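Local atomic coordinates of Endonuclease/exonuclease/phosphatase (Leptotrichia buccalis C-1013-b, PDB entry 3TEB), a protein that probably acts as a metal-dependent hydrolase of the DNase I-like family, with endonuclease or exonuclease activity. Residues Asp74-Ser82 / Gly94-Ile103; Thr119-Ser127 / Glu138-Leu146. All blocks are in the same frame, centred on the assembly; numbering follows the deposited sequence.

Overall arrangement
Both interactions join neighbouring strands of beta hairpins, one in each of two sheets that face each other. Interaction 1 holds strands 78-84 and 91-99 at the margin of the first sheet; it is only partly buried, and a continuous ladder of backbone bonds joins its strands. Interaction 2, between strands 124-132 and 135-143, is more deeply buried and has fewer backbone bonds; where its strands part, the guanidinium of Arg-123 and the amide of Asn-145 take over. The two contacts touch: Ser-82 and Val-95 pack against Arg-124 and Val-126, and Ser-141 OG probably hydrogen-bonds to Ala-96 O. Interaction 2 comes closer to the magnesium site, through His-143.

Interaction 1. Residues Asp74-Ser82 / Gly94-Ile103; sequences DTDYYLHWS and GVAVITRHKI
Tyr-78 N donates to Thr-99 O at 2.8 Å, the first of six backbone hydrogen bonds that tie strand 78-82 to strand 94-99 through the antiparallel pairs Tyr-78/Thr-99, His-80/Val-97 and Ser-82/Val-95. Packing is close on the face carrying Leu-79, Trp-81, Ala-96 and Ile-98. Here Leu-79 CD1 touches Ile-98 CD1 (3.6 Å) and also reaches Ala-96 CB (3.9 Å). With CG anti to the backbone N (chi1 176°), the Trp-81 indole meets the same methyl, Ala-96 CB, with its edge. The face carrying Tyr-78 and His-80 loosens toward solvent where the segments run into 74-77 and 100-103: Tyr-78 OH rests against Lys-102 CE (3.4 Å) on an extended, exposed lysine chain, and His-80 CE1 meets Ile-103 CD1 (3.6 Å) from the opposite direction. Arg-100 CA lies over one face of the buried Tyr-77 ring, whose OH hydrogen-bonds to Tyr-35 O, while Arg-100 NH1 hydrogen-bonds to Gln-34 O. The hairpin forms one margin of a sheet in the DNase I-like sandwich: strand 91-99 lies between 78-84 and 37-46, helix 61-69 packs on Leu-79 and Ile-98, and strand 124-132 of the second sheet meets His-80, Ser-82 and Val-95.

Interaction 2. Residues Thr119-Ser127 / Glu138-Leu146; sequences TISARRIVS and EFYSCHMNL
Val-126 and Ser-141 form an antiparallel hydrogen-bonded pair, Ser-141 N donating to Val-126 O at 2.9 Å, and Ser-127 and Tyr-140 follow as a non-hydrogen-bonded pair. The strand axes run at 156° to each other, and toward the loops the backbones spread until Arg-123 CA and Met-144 CA are 6.9 Å apart. Side chains bridge this widening. Arg-123, bent at chi2 (-69°), turns its guanidinium between the two segments. Its NH1 donates to His-143 O at 3.1 Å, coming from above the carbonyl plane, and the same nitrogen hangs over the centre of the His-143 ring, the two planes 39° apart. Its NE donates to Ile-120 O at 3.1 Å within the guanidinium plane, with a weaker bond from NH2 to that oxygen. Asn-145 OD1 lies over one face of the guanidinium, while Asn-145 ND2 donates to a lone pair of Ser-121 O at 3.2 Å. A leucine in place of Arg-123 would probably leave the carbonyls of Ile-120 and His-143 without these donors and the 119-122 turn freer to shift against the end of the partner strand. At the other end Ser-127 CB makes a CH-pi contact over the Tyr-140 ring, 3.8 Å from its centroid. Ile-125 CG2 meets that ring at its edge. Tyr-140 OH donates to Glu-138 OE1 at 2.7 Å, and a water bridges Tyr-140 OH and Ser-127 OG. This is a hairpin of the DNase I-like fold whose open end borders the metal site: the His-143 side chain lies about 6 Å from a bound magnesium ion, close to Glu-42, a magnesium-binding residue of this protein, consistent with a place in the active-site pocket of this family.

Interaction 1. Residues Asp74-Ser82 / Gly94-Ile103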
# COMPACT_ATOMS: atom_id res chain seq x y z
N ASP A 74 -13.59 0.94 -18.67
CA ASP A 74 -14.41 2.14 -18.63
C ASP A 74 -14.61 2.64 -17.21
O ASP A 74 -14.97 3.80 -17.02
CB ASP A 74 -15.78 1.86 -19.27
CG ASP A 74 -15.72 1.82 -20.80
OD1 ASP A 74 -14.65 2.13 -21.36
OD2 ASP A 74 -16.76 1.48 -21.43
N THR A 75 -14.38 1.77 -16.22
CA THR A 75 -14.60 2.10 -14.81
C THR A 75 -13.78 3.30 -14.34
O THR A 75 -12.56 3.34 -14.52
CB THR A 75 -14.32 0.89 -13.89
OG1 THR A 75 -15.20 -0.18 -14.23
CG2 THR A 75 -14.53 1.24 -12.45
N ASP A 76 -14.47 4.27 -13.75
CA ASP A 76 -13.83 5.46 -13.19
C ASP A 76 -12.98 5.09 -11.98
O ASP A 76 -13.49 4.55 -10.99
CB ASP A 76 -14.87 6.52 -12.80
CG ASP A 76 -15.59 7.12 -14.02
OD1 ASP A 76 -14.97 7.18 -15.12
OD2 ASP A 76 -16.76 7.54 -13.88
N TYR A 77 -11.69 5.37 -12.08
CA TYR A 77 -10.83 5.23 -10.92
C TYR A 77 -10.34 6.58 -10.39
O TYR A 77 -10.19 7.54 -11.15
CB TYR A 77 -9.68 4.29 -11.24
CG TYR A 77 -10.03 2.84 -11.01
CD1 TYR A 77 -10.70 2.09 -11.98
CD2 TYR A 77 -9.70 2.21 -9.81
CE1 TYR A 77 -11.01 0.76 -11.75
CE2 TYR A 77 -10.01 0.88 -9.57
CZ TYR A 77 -10.67 0.17 -10.54
OH TYR A 77 -10.98 -1.14 -10.30
N TYR A 78 -10.14 6.67 -9.09
CA TYR A 78 -9.72 7.94 -8.52
C TYR A 78 -8.38 7.80 -7.81
O TYR A 78 -8.11 6.77 -7.20
CB TYR A 78 -10.81 8.53 -7.62
CG TYR A 78 -12.19 8.49 -8.24
CD1 TYR A 78 -12.50 9.27 -9.35
CD2 TYR A 78 -13.19 7.64 -7.73
CE1 TYR A 78 -13.77 9.22 -9.94
CE2 TYR A 78 -14.47 7.59 -8.31
CZ TYR A 78 -14.75 8.38 -9.41
OH TYR A 78 -16.01 8.35 -9.99
N LEU A 79 -7.55 8.82 -7.94
CA LEU A 79 -6.19 8.78 -7.42
C LEU A 79 -6.00 9.75 -6.26
O LEU A 79 -6.36 10.92 -6.36
CB LEU A 79 -5.19 9.11 -8.53
CG LEU A 79 -3.77 9.50 -8.09
CD1 LEU A 79 -3.05 8.36 -7.37
CD2 LEU A 79 -2.97 9.98 -9.25
N HIS A 80 -5.40 9.27 -5.18
CA HIS A 80 -5.01 10.14 -4.07
C HIS A 80 -3.58 9.82 -3.70
O HIS A 80 -3.26 8.66 -3.41
CB HIS A 80 -5.94 9.95 -2.89
CG HIS A 80 -7.38 9.89 -3.28
ND1 HIS A 80 -8.18 11.01 -3.35
CD2 HIS A 80 -8.16 8.85 -3.67
CE1 HIS A 80 -9.40 10.66 -3.73
NE2 HIS A 80 -9.41 9.35 -3.94
N TRP A 81 -2.73 10.83 -3.74
CA TRP A 81 -1.31 10.62 -3.59
C TRP A 81 -0.75 11.61 -2.62
O TRP A 81 -1.28 12.71 -2.46
CB TRP A 81 -0.60 10.77 -4.94
CG TRP A 81 0.92 10.66 -4.90
CD1 TRP A 81 1.67 9.51 -4.94
CD2 TRP A 81 1.86 11.73 -4.82
NE1 TRP A 81 3.02 9.80 -4.88
CE2 TRP A 81 3.16 11.15 -4.80
CE3 TRP A 81 1.73 13.11 -4.76
CZ2 TRP A 81 4.31 11.91 -4.73
CZ3 TRP A 81 2.87 13.87 -4.68
CH2 TRP A 81 4.16 13.27 -4.67
N SER A 82 0.34 11.24 -1.97
CA SER A 82 1.00 12.15 -1.08
C SER A 82 2.49 11.93 -1.05
O SER A 82 2.95 10.79 -0.96
CB SER A 82 0.44 11.98 0.33
OG SER A 82 0.88 13.05 1.15
N GLY A 94 6.43 8.77 -2.42
CA GLY A 94 5.18 8.90 -1.71
C GLY A 94 4.39 7.63 -1.73
O GLY A 94 4.89 6.58 -2.11
N VAL A 95 3.14 7.71 -1.30
CA VAL A 95 2.26 6.56 -1.32
C VAL A 95 1.01 7.00 -2.02
O VAL A 95 0.77 8.20 -2.14
CB VAL A 95 1.91 6.05 0.09
CG1 VAL A 95 3.10 5.34 0.72
CG2 VAL A 95 1.45 7.19 0.98
N ALA A 96 0.21 6.05 -2.50
CA ALA A 96 -1.04 6.41 -3.13
C ALA A 96 -2.13 5.39 -2.85
O ALA A 96 -1.87 4.31 -2.33
CB ALA A 96 -0.85 6.59 -4.61
N VAL A 97 -3.36 5.78 -3.17
CA VAL A 97 -4.49 4.87 -3.13
C VAL A 97 -5.28 5.13 -4.40
O VAL A 97 -5.54 6.28 -4.75
CB VAL A 97 -5.43 5.16 -1.93
CG1 VAL A 97 -6.63 4.25 -1.98
CG2 VAL A 97 -4.70 5.00 -0.61
N ILE A 98 -5.64 4.07 -5.11
CA ILE A 98 -6.59 4.20 -6.22
C ILE A 98 -7.91 3.58 -5.79
O ILE A 98 -7.92 2.59 -5.04
CB ILE A 98 -6.12 3.46 -7.48
CG1 ILE A 98 -4.70 3.89 -7.90
CG2 ILE A 98 -7.11 3.64 -8.61
CD1 ILE A 98 -4.58 5.28 -8.49
N THR A 99 -9.03 4.13 -6.25
CA THR A 99 -10.30 3.54 -5.88
C THR A 99 -11.38 3.65 -6.93
O THR A 99 -11.44 4.64 -7.66
CB THR A 99 -10.80 3.99 -4.46
OG1 THR A 99 -12.04 3.32 -4.16
CG2 THR A 99 -10.97 5.50 -4.35
N ARG A 100 -12.21 2.61 -6.99
CA ARG A 100 -13.42 2.53 -7.79
C ARG A 100 -14.56 3.36 -7.21
O ARG A 100 -15.50 3.73 -7.93
CB ARG A 100 -13.90 1.09 -7.79
CG ARG A 100 -13.82 0.36 -9.07
CD ARG A 100 -14.13 -1.11 -8.84
NE ARG A 100 -15.51 -1.32 -8.41
CZ ARG A 100 -15.97 -2.42 -7.82
NH1 ARG A 100 -15.17 -3.45 -7.57
NH2 ARG A 100 -17.25 -2.49 -7.46
N HIS A 101 -14.48 3.60 -5.90
CA HIS A 101 -15.54 4.26 -5.14
C HIS A 101 -15.26 5.72 -4.89
O HIS A 101 -14.12 6.13 -4.74
CB HIS A 101 -15.68 3.60 -3.78
CG HIS A 101 -15.99 2.15 -3.85
ND1 HIS A 101 -17.22 1.67 -4.23
CD2 HIS A 101 -15.22 1.06 -3.60
CE1 HIS A 101 -17.21 0.35 -4.21
NE2 HIS A 101 -16.00 -0.05 -3.83
N LYS A 102 -16.32 6.52 -4.82
CA LYS A 102 -16.22 7.90 -4.38
C LYS A 102 -16.01 7.95 -2.86
O LYS A 102 -16.29 6.96 -2.18
CB LYS A 102 -17.47 8.67 -4.80
CG LYS A 102 -17.55 8.77 -6.30
CD LYS A 102 -18.80 9.48 -6.79
CE LYS A 102 -18.65 9.74 -8.29
NZ LYS A 102 -19.96 10.11 -8.93
N ILE A 103 -15.50 9.06 -2.33
CA ILE A 103 -15.06 9.08 -0.93
C ILE A 103 -15.69 10.18 -0.06
O ILE A 103 -16.08 11.24 -0.57
CB ILE A 103 -13.52 9.17 -0.82
CG1 ILE A 103 -13.01 10.44 -1.50
CG2 ILE A 103 -12.88 7.94 -1.40
CD1 ILE A 103 -11.72 10.95 -0.94

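Interaction 2. Residues Thr119-Ser127 / Glu138-Leu146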
# COMPACT_ATOMS: atom_id res chain seq x y z
N THR A 119 14.67 13.86 4.94
CA THR A 119 15.02 12.71 5.76
C THR A 119 14.35 11.47 5.22
O THR A 119 13.13 11.45 5.05
CB THR A 119 14.57 12.90 7.21
OG1 THR A 119 15.13 14.12 7.71
CG2 THR A 119 15.02 11.74 8.12
N ILE A 120 15.14 10.44 4.97
CA ILE A 120 14.65 9.19 4.40
C ILE A 120 13.56 8.58 5.27
O ILE A 120 12.63 7.94 4.75
CB ILE A 120 15.83 8.18 4.19
CG1 ILE A 120 16.77 8.69 3.10
CG2 ILE A 120 15.33 6.78 3.80
CD1 ILE A 120 16.07 8.88 1.74
N SER A 121 13.65 8.80 6.58
CA SER A 121 12.71 8.16 7.50
C SER A 121 11.39 8.91 7.75
O SER A 121 10.53 8.42 8.48
CB SER A 121 13.39 7.80 8.81
OG SER A 121 13.90 8.95 9.42
N ALA A 122 11.21 10.08 7.14
CA ALA A 122 9.93 10.77 7.18
C ALA A 122 8.92 10.06 6.29
O ALA A 122 9.15 9.90 5.10
CB ALA A 122 10.09 12.20 6.73
N ARG A 123 7.81 9.61 6.86
CA ARG A 123 6.83 8.86 6.08
C ARG A 123 5.44 9.41 6.22
O ARG A 123 4.89 9.46 7.31
CB ARG A 123 6.83 7.39 6.48
CG ARG A 123 8.18 6.73 6.44
CD ARG A 123 8.64 6.59 5.01
NE ARG A 123 10.05 6.20 4.95
CZ ARG A 123 10.47 4.96 4.71
NH1 ARG A 123 9.60 3.98 4.50
NH2 ARG A 123 11.77 4.71 4.67
N ARG A 124 4.86 9.82 5.11
CA ARG A 124 3.50 10.34 5.08
C ARG A 124 2.54 9.18 4.73
O ARG A 124 2.89 8.29 3.95
CB ARG A 124 3.43 11.48 4.05
CG ARG A 124 2.20 12.35 4.06
CD ARG A 124 2.47 13.79 4.49
NE ARG A 124 3.24 14.53 3.51
CZ ARG A 124 3.37 15.86 3.48
NH1 ARG A 124 2.76 16.61 4.37
NH2 ARG A 124 4.13 16.44 2.55
N ILE A 125 1.35 9.17 5.33
CA ILE A 125 0.34 8.15 5.07
C ILE A 125 -0.82 8.75 4.27
O ILE A 125 -1.12 9.93 4.40
CB ILE A 125 -0.20 7.61 6.40
CG1 ILE A 125 0.95 7.11 7.29
CG2 ILE A 125 -1.22 6.53 6.17
CD1 ILE A 125 1.63 5.78 6.84
N VAL A 126 -1.45 7.95 3.44
CA VAL A 126 -2.65 8.41 2.76
C VAL A 126 -3.84 7.60 3.25
O VAL A 126 -3.81 6.36 3.20
CB VAL A 126 -2.54 8.29 1.24
CG1 VAL A 126 -3.85 8.65 0.57
CG2 VAL A 126 -1.50 9.23 0.76
N SER A 127 -4.87 8.29 3.74
CA SER A 127 -6.10 7.62 4.12
C SER A 127 -7.27 8.06 3.27
O SER A 127 -7.30 9.18 2.75
CB SER A 127 -6.40 7.80 5.60
OG SER A 127 -6.94 9.08 5.84
N GLU A 138 -12.20 3.14 6.64
CA GLU A 138 -11.01 3.93 6.39
C GLU A 138 -9.89 3.05 5.92
O GLU A 138 -9.58 2.06 6.58
CB GLU A 138 -10.59 4.69 7.64
CG GLU A 138 -11.59 5.75 8.05
CD GLU A 138 -11.36 6.27 9.45
OE1 GLU A 138 -10.28 6.02 10.02
OE2 GLU A 138 -12.27 6.94 9.99
N PHE A 139 -9.30 3.40 4.78
CA PHE A 139 -8.20 2.64 4.17
C PHE A 139 -6.91 3.44 4.28
O PHE A 139 -6.90 4.63 4.01
CB PHE A 139 -8.52 2.36 2.70
CG PHE A 139 -9.60 1.35 2.51
CD1 PHE A 139 -9.32 -0.02 2.52
CD2 PHE A 139 -10.92 1.76 2.32
CE1 PHE A 139 -10.34 -0.97 2.35
CE2 PHE A 139 -11.95 0.81 2.14
CZ PHE A 139 -11.65 -0.56 2.15
N TYR A 140 -5.83 2.80 4.71
CA TYR A 140 -4.58 3.53 4.92
C TYR A 140 -3.46 2.86 4.15
O TYR A 140 -3.25 1.66 4.30
CB TYR A 140 -4.20 3.54 6.40
CG TYR A 140 -5.11 4.34 7.30
CD1 TYR A 140 -4.71 5.58 7.80
CD2 TYR A 140 -6.36 3.86 7.67
CE1 TYR A 140 -5.54 6.33 8.64
CE2 TYR A 140 -7.20 4.59 8.51
CZ TYR A 140 -6.78 5.82 8.99
OH TYR A 140 -7.61 6.55 9.83
N SER A 141 -2.75 3.64 3.34
CA SER A 141 -1.60 3.14 2.58
C SER A 141 -0.32 3.48 3.32
O SER A 141 -0.02 4.65 3.52
CB SER A 141 -1.59 3.74 1.19
OG SER A 141 -0.60 3.12 0.39
N CYS A 142 0.42 2.47 3.75
CA CYS A 142 1.55 2.68 4.66
C CYS A 142 2.82 2.11 4.12
O CYS A 142 2.83 1.04 3.52
CB CYS A 142 1.31 2.00 5.99
SG CYS A 142 -0.39 2.02 6.52
N HIS A 143 3.91 2.84 4.37
CA HIS A 143 5.25 2.35 4.09
C HIS A 143 6.18 2.75 5.23
O HIS A 143 6.63 3.90 5.29
CB HIS A 143 5.75 2.85 2.74
CG HIS A 143 7.13 2.38 2.40
ND1 HIS A 143 8.04 3.16 1.74
CD2 HIS A 143 7.76 1.21 2.68
CE1 HIS A 143 9.16 2.49 1.59
NE2 HIS A 143 9.02 1.30 2.15
N MSE A 144 6.45 1.80 6.11
CA MSE A 144 7.13 2.05 7.38
C MSE A 144 8.63 1.87 7.28
O MSE A 144 9.13 1.28 6.32
CB MSE A 144 6.60 1.13 8.48
CG MSE A 144 5.09 0.96 8.50
SE MSE A 144 4.11 2.61 8.90
CE MSE A 144 4.69 2.83 10.74
N ASN A 145 9.34 2.36 8.29
CA ASN A 145 10.77 2.16 8.42
C ASN A 145 11.08 0.76 8.96
O ASN A 145 10.18 0.06 9.42
CB ASN A 145 11.36 3.21 9.36
CG ASN A 145 11.15 4.62 8.86
OD1 ASN A 145 11.68 5.01 7.82
ND2 ASN A 145 10.38 5.40 9.61
N LEU A 146 12.36 0.37 8.90
CA LEU A 146 12.80 -0.88 9.52
C LEU A 146 12.48 -0.85 11.01
O LEU A 146 12.54 0.20 11.64
CB LEU A 146 14.30 -1.10 9.29
CG LEU A 146 14.79 -1.26 7.84
CD1 LEU A 146 16.30 -1.12 7.77
CD2 LEU A 146 14.33 -2.58 7.20
O HOH W 1 -7.50 9.50 8.69